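Local coordinates for aminopentol aminotransferase (Sphingopyxis macrogoltabida, PDB 6HBV), which catalyses the pyridoxal-phosphate-dependent deamination of aminopentol (hydrolysed fumonisin B1) to its 2-keto derivative, passing the amino group preferably to pyruvate, at residues D230-G235 with W256-A261; A144-S149 with F193-R198. All blocks are in the same frame, centred on the assembly; numbering follows the deposited sequence.

Contact 1. Residues D230-G235 with W256-A261; sequences DDVRAG and WGKCFA. With PLP (pyridoxal-5'-phosphate), chain C; PMP (4'-deoxy-4'-aminopyridoxal-5'-phosphate), chain D.
K258 reaches over the V232 carbonyl to the cofactor of this class-III aminotransferase. Its CB lies 3.6 Å from V232 O; CG stays beside both that oxygen and V232 CG1, and CD is still 3.6 Å from V232 O. At the CD-CE bond the chain bends (chi4 102°), and this swings K258 NZ to the cofactor, where it is joined to PLP C4A at 1.3 Å, the internal aldimine expected of the lysine in this family. The same nitrogen donates to PLP O3, which R233 NE also grips at 3.0 Å with an N-H...O angle of 168°, so two donors hold the phenolic oxygen, while R233 NH1 bonds N377. PMP is modelled in the same pocket, an alternative state in which R233 NE keeps its bond to O3. V232 turns CG1 anti to its backbone N (chi1 169°) and sets that methyl 3.3 Å from PLP C4, under the pyridine ring, while CG2 rests on the W256 backbone. Farther from the cofactor, D231 CB sits squarely over the six-membered ring of W256 in a CH-pi contact, its carboxylate bonded to S243. A water accepts from G257 N and donates to D231 O, bridging the two loops. These loops follow the neighbouring parallel strands 226-230 and 253-256; W256 reaches L270 of strand 267-271, and F260 packs on helix 292-307.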
# COMPACT_ATOMS: atom_id res chain seq x y z
N ASP A 230 -10.84 13.12 -6.02
CA ASP A 230 -9.97 11.96 -6.16
C ASP A 230 -9.14 12.14 -7.43
O ASP A 230 -9.61 11.82 -8.52
CB ASP A 230 -10.76 10.67 -6.17
CG ASP A 230 -9.89 9.44 -6.33
OD1 ASP A 230 -8.65 9.61 -6.50
OD2 ASP A 230 -10.47 8.35 -6.29
N ASP A 231 -7.93 12.66 -7.26
CA ASP A 231 -7.01 12.99 -8.32
C ASP A 231 -5.95 11.89 -8.49
O ASP A 231 -4.89 12.17 -9.07
CB ASP A 231 -6.35 14.36 -8.09
CG ASP A 231 -6.65 15.36 -9.19
OD1 ASP A 231 -6.77 14.94 -10.39
OD2 ASP A 231 -6.75 16.57 -8.86
N VAL A 232 -6.22 10.67 -8.02
CA VAL A 232 -5.22 9.61 -8.10
C VAL A 232 -4.88 9.31 -9.56
O VAL A 232 -3.69 9.05 -9.88
CB VAL A 232 -5.66 8.36 -7.31
CG1 VAL A 232 -4.76 7.18 -7.61
CG2 VAL A 232 -5.67 8.60 -5.82
N ARG A 233 -5.87 9.33 -10.45
CA ARG A 233 -5.66 8.98 -11.81
C ARG A 233 -5.24 10.16 -12.69
O ARG A 233 -4.31 10.02 -13.53
CB ARG A 233 -6.90 8.32 -12.42
CG ARG A 233 -6.56 7.43 -13.60
CD ARG A 233 -7.79 6.86 -14.28
NE ARG A 233 -8.51 5.94 -13.41
CZ ARG A 233 -9.40 5.05 -13.79
NH1 ARG A 233 -9.57 4.80 -15.09
NH2 ARG A 233 -10.12 4.42 -12.86
N ALA A 234 -5.91 11.30 -12.51
CA ALA A 234 -5.74 12.48 -13.41
C ALA A 234 -4.67 13.45 -12.91
O ALA A 234 -4.21 14.28 -13.69
CB ALA A 234 -7.05 13.20 -13.52
N GLY A 235 -4.28 13.34 -11.63
CA GLY A 235 -3.37 14.25 -11.02
C GLY A 235 -2.09 14.40 -11.84
O GLY A 235 -1.47 13.42 -12.22
N TRP A 256 -4.14 11.79 -4.10
CA TRP A 256 -3.12 11.76 -5.10
C TRP A 256 -2.37 10.42 -5.02
O TRP A 256 -2.29 9.80 -3.97
CB TRP A 256 -2.11 12.88 -4.89
CG TRP A 256 -2.71 14.25 -4.95
CD1 TRP A 256 -3.41 14.87 -3.97
CD2 TRP A 256 -2.65 15.15 -6.05
NE1 TRP A 256 -3.79 16.11 -4.40
CE2 TRP A 256 -3.34 16.31 -5.66
CE3 TRP A 256 -2.07 15.09 -7.33
CZ2 TRP A 256 -3.48 17.41 -6.51
CZ3 TRP A 256 -2.21 16.18 -8.16
CH2 TRP A 256 -2.90 17.32 -7.76
N GLY A 257 -1.84 10.00 -6.16
CA GLY A 257 -1.12 8.74 -6.25
C GLY A 257 -0.59 8.53 -7.66
O GLY A 257 -0.47 9.51 -8.44
N LYS A 258 -0.29 7.26 -7.93
CA LYS A 258 0.20 6.71 -9.21
C LYS A 258 1.52 7.36 -9.67
O LYS A 258 2.53 6.70 -9.64
CB LYS A 258 -0.91 6.75 -10.27
CG LYS A 258 -2.05 5.78 -9.98
CD LYS A 258 -3.15 5.73 -11.03
CE LYS A 258 -3.99 4.47 -10.97
NZ LYS A 258 -5.32 4.66 -10.33
N CYS A 259 1.50 8.64 -10.08
CA CYS A 259 2.59 9.18 -10.92
C CYS A 259 3.43 10.24 -10.24
O CYS A 259 4.40 10.71 -10.86
CB CYS A 259 2.03 9.72 -12.24
SG CYS A 259 1.24 11.34 -12.11
N PHE A 260 3.14 10.64 -9.00
CA PHE A 260 3.85 11.82 -8.47
C PHE A 260 5.26 11.46 -7.96
O PHE A 260 6.01 12.36 -7.51
CB PHE A 260 3.02 12.63 -7.49
CG PHE A 260 2.78 12.09 -6.11
CD1 PHE A 260 3.78 12.10 -5.16
CD2 PHE A 260 1.53 11.60 -5.75
CE1 PHE A 260 3.54 11.61 -3.89
CE2 PHE A 260 1.29 11.11 -4.48
CZ PHE A 260 2.29 11.11 -3.54
N ALA A 261 5.62 10.18 -8.01
CA ALA A 261 7.05 9.78 -7.90
C ALA A 261 7.50 8.94 -9.11
O ALA A 261 8.42 8.14 -9.01
CB ALA A 261 7.28 9.04 -6.59
N1 PLP C . -8.97 6.37 -7.23
C2 PLP C . -8.77 6.62 -8.53
C2A PLP C . -9.61 7.66 -9.22
C3 PLP C . -7.75 5.88 -9.28
O3 PLP C . -7.51 6.09 -10.59
C4 PLP C . -6.95 4.87 -8.58
C4A PLP C . -5.90 4.11 -9.32
C5 PLP C . -7.26 4.69 -7.14
C6 PLP C . -8.26 5.46 -6.54
C5A PLP C . -6.54 3.70 -6.27
O4P PLP C . -5.11 3.85 -6.29
P PLP C . -4.36 2.46 -5.96
O1P PLP C . -4.55 1.58 -7.14
O2P PLP C . -5.01 1.92 -4.68
O3P PLP C . -2.89 2.77 -5.80
N1 PMP D . -8.73 6.49 -7.33
C2 PMP D . -8.64 6.48 -8.67
C2A PMP D . -9.26 7.61 -9.47
C3 PMP D . -7.94 5.39 -9.36
O3 PMP D . -7.83 5.35 -10.70
C4 PMP D . -7.35 4.31 -8.55
C4A PMP D . -6.62 3.16 -9.19
N4A PMP D . -7.09 2.86 -10.52
C5 PMP D . -7.50 4.42 -7.08
C6 PMP D . -8.19 5.52 -6.54
C5A PMP D . -6.92 3.35 -6.17
O4P PMP D . -5.48 3.41 -6.20
P PMP D . -4.63 2.08 -5.91
O1P PMP D . -3.22 2.58 -6.10
O2P PMP D . -4.99 1.56 -4.52
O3P PMP D . -5.01 1.11 -6.95
O HOH W 1 -2.19 11.91 -8.35

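Contact 2. Residues A144-S149 with F193-R198. With PMP (4'-deoxy-4'-aminopyridoxal-5'-phosphate), chain D; PLP (pyridoxal-5'-phosphate), chain C.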
# COMPACT_ATOMS: atom_id res chain seq x y z
N ALA A 144 -18.15 5.13 -10.17
CA ALA A 144 -16.83 5.79 -10.04
C ALA A 144 -15.89 4.87 -9.25
O ALA A 144 -16.27 4.30 -8.21
CB ALA A 144 -16.96 7.14 -9.38
N TYR A 145 -14.66 4.74 -9.75
CA TYR A 145 -13.63 3.91 -9.09
C TYR A 145 -12.81 4.77 -8.15
O TYR A 145 -12.15 5.70 -8.60
CB TYR A 145 -12.72 3.27 -10.14
CG TYR A 145 -11.72 2.29 -9.56
CD1 TYR A 145 -12.07 0.96 -9.44
CD2 TYR A 145 -10.46 2.68 -9.14
CE1 TYR A 145 -11.19 0.02 -8.92
CE2 TYR A 145 -9.57 1.75 -8.61
CZ TYR A 145 -9.94 0.42 -8.50
OH TYR A 145 -9.11 -0.54 -7.99
N HIS A 146 -12.85 4.46 -6.85
CA HIS A 146 -12.06 5.15 -5.86
C HIS A 146 -11.05 4.22 -5.16
O HIS A 146 -10.39 4.64 -4.20
CB HIS A 146 -12.99 5.81 -4.84
CG HIS A 146 -13.78 6.94 -5.40
ND1 HIS A 146 -13.17 8.05 -5.89
CD2 HIS A 146 -15.11 7.12 -5.54
CE1 HIS A 146 -14.08 8.90 -6.33
NE2 HIS A 146 -15.29 8.36 -6.13
N GLY A 147 -10.95 2.98 -5.61
CA GLY A 147 -10.05 1.97 -4.97
C GLY A 147 -10.72 0.62 -4.91
O GLY A 147 -11.83 0.44 -5.43
N ALA A 148 -10.07 -0.34 -4.27
CA ALA A 148 -10.59 -1.66 -4.22
C ALA A 148 -10.68 -2.13 -2.77
O ALA A 148 -10.41 -3.29 -2.47
CB ALA A 148 -9.73 -2.60 -5.06
N SER A 149 -11.07 -1.22 -1.88
CA SER A 149 -11.37 -1.55 -0.49
C SER A 149 -12.81 -2.09 -0.39
O SER A 149 -13.64 -1.96 -1.30
CB SER A 149 -11.21 -0.33 0.39
OG SER A 149 -9.94 0.29 0.19
N PHE A 193 -17.32 12.59 -2.73
CA PHE A 193 -16.17 12.19 -3.55
C PHE A 193 -16.50 12.40 -5.03
O PHE A 193 -17.60 12.02 -5.47
CB PHE A 193 -15.84 10.71 -3.39
CG PHE A 193 -15.07 10.40 -2.14
CD1 PHE A 193 -15.63 10.58 -0.90
CD2 PHE A 193 -13.76 9.92 -2.23
CE1 PHE A 193 -14.90 10.29 0.25
CE2 PHE A 193 -13.04 9.63 -1.07
CZ PHE A 193 -13.61 9.82 0.16
N ALA A 194 -15.57 13.01 -5.77
CA ALA A 194 -15.68 13.18 -7.21
C ALA A 194 -14.30 13.01 -7.83
O ALA A 194 -13.34 13.63 -7.37
CB ALA A 194 -16.24 14.52 -7.57
N THR A 195 -14.23 12.17 -8.87
CA THR A 195 -13.12 12.21 -9.82
C THR A 195 -13.25 13.50 -10.61
O THR A 195 -14.36 14.01 -10.84
CB THR A 195 -13.04 10.93 -10.66
OG1 THR A 195 -14.16 10.85 -11.53
CG2 THR A 195 -12.93 9.72 -9.76
N PRO A 196 -12.12 14.10 -11.05
CA PRO A 196 -12.19 15.39 -11.74
C PRO A 196 -12.78 15.35 -13.16
O PRO A 196 -13.22 16.40 -13.63
CB PRO A 196 -10.75 15.87 -11.73
CG PRO A 196 -9.92 14.60 -11.67
CD PRO A 196 -10.74 13.58 -10.90
N PHE A 197 -12.79 14.17 -13.82
CA PHE A 197 -13.62 13.89 -14.99
C PHE A 197 -14.09 12.45 -14.88
O PHE A 197 -13.65 11.71 -13.98
CB PHE A 197 -12.93 14.22 -16.31
CG PHE A 197 -11.63 13.51 -16.66
CD1 PHE A 197 -10.41 13.98 -16.19
CD2 PHE A 197 -11.64 12.37 -17.46
CE1 PHE A 197 -9.22 13.33 -16.51
CE2 PHE A 197 -10.45 11.73 -17.78
CZ PHE A 197 -9.24 12.21 -17.31
N ARG A 198 -14.98 12.06 -15.79
CA ARG A 198 -15.49 10.69 -15.84
C ARG A 198 -14.45 9.85 -16.58
O ARG A 198 -14.19 10.03 -17.80
CB ARG A 198 -16.86 10.62 -16.51
CG ARG A 198 -17.46 9.21 -16.53
CD ARG A 198 -17.90 8.76 -15.17
NE ARG A 198 -18.58 7.48 -15.21
CZ ARG A 198 -19.16 6.92 -14.16
NH1 ARG A 198 -18.96 7.44 -12.96
NH2 ARG A 198 -19.92 5.87 -14.34
N1 PMP D . -8.73 6.49 -7.33
C2 PMP D . -8.64 6.48 -8.67
C2A PMP D . -9.26 7.61 -9.47
C3 PMP D . -7.94 5.39 -9.36
O3 PMP D . -7.83 5.35 -10.70
C4 PMP D . -7.35 4.31 -8.55
C4A PMP D . -6.62 3.16 -9.19
N4A PMP D . -7.09 2.86 -10.52
C5 PMP D . -7.50 4.42 -7.08
C6 PMP D . -8.19 5.52 -6.54
C5A PMP D . -6.92 3.35 -6.17
O4P PMP D . -5.48 3.41 -6.20
P PMP D . -4.63 2.08 -5.91
O1P PMP D . -3.22 2.58 -6.10
O2P PMP D . -4.99 1.56 -4.52
O3P PMP D . -5.01 1.11 -6.95
N1 PLP C . -8.97 6.37 -7.23
C2 PLP C . -8.77 6.62 -8.53
C2A PLP C . -9.61 7.66 -9.22
C3 PLP C . -7.75 5.88 -9.28
O3 PLP C . -7.51 6.09 -10.59
C4 PLP C . -6.95 4.87 -8.58
C4A PLP C . -5.90 4.11 -9.32
C5 PLP C . -7.26 4.69 -7.14
C6 PLP C . -8.26 5.46 -6.54
C5A PLP C . -6.54 3.70 -6.27
O4P PLP C . -5.11 3.85 -6.29
P PLP C . -4.36 2.46 -5.96
O1P PLP C . -4.55 1.58 -7.14
O2P PLP C . -5.01 1.92 -4.68
O3P PLP C . -2.89 2.77 -5.80
O HOH W 2 -17.40 9.69 -6.96
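H146 meets F193 in a T-shaped (edge-to-face) pair beside the cofactor site of the fold-type I aminotransferase domain. The edge of F193 is turned to the face of H146, with CD2 4.1 Å above the imidazole plane and the ring planes at 66°. H146 places CG anti to its carbonyl carbon (chi1 -68°), which carries the imidazole toward segment 193-198; ND1 bonds D230, while CE1 and NE2 rest against F193 CB. T195 directs CG2 to the same imidazole, 3.7 Å from H146 CE1, and also to PLP C2A at 3.9 Å. With chi1 68°, its OG1 lies between the backbone N and carbonyl carbon and donates to F197 O at 2.6 Å, from above the carbonyl plane. A serine in place of T195 would probably leave H146 CE1 and the cofactor methyl without their shared methyl neighbour. Y145 approaches PMP with CE2 3.3 Å from N4A, and G147 N sits over one face of its ring, toward the rim. R198, bent at chi2, bonds K142 O through NH1, near A144, while its NE pairs with E203. In the plane of the H146 ring, a water lies 2.6 Å from NE2 and donates to F193 O.

Contact 2 closes before contact 1 opens along the chain, and their centres lie about 12 Å apart. Both occupy loops and strand ends of the seven-stranded mixed sheet, where 137-141, 189-194, 226-230 and 253-256 are consecutive parallel strands; each segment lies at or beyond the C-terminal end of one. D230 joins the two: its N bonds A194 O within the sheet, and its OD2 is hydrogen-bonded to H146 ND1 at 2.7 Å while facing the pyridine N1. The imidazole of contact 2 is a second-shell partner of the aspartate in contact 1. Both border the pyridoxal ring; G118 and S119 of this chain and S287 of the second subunit also bond the cofactor, so both subunits contribute.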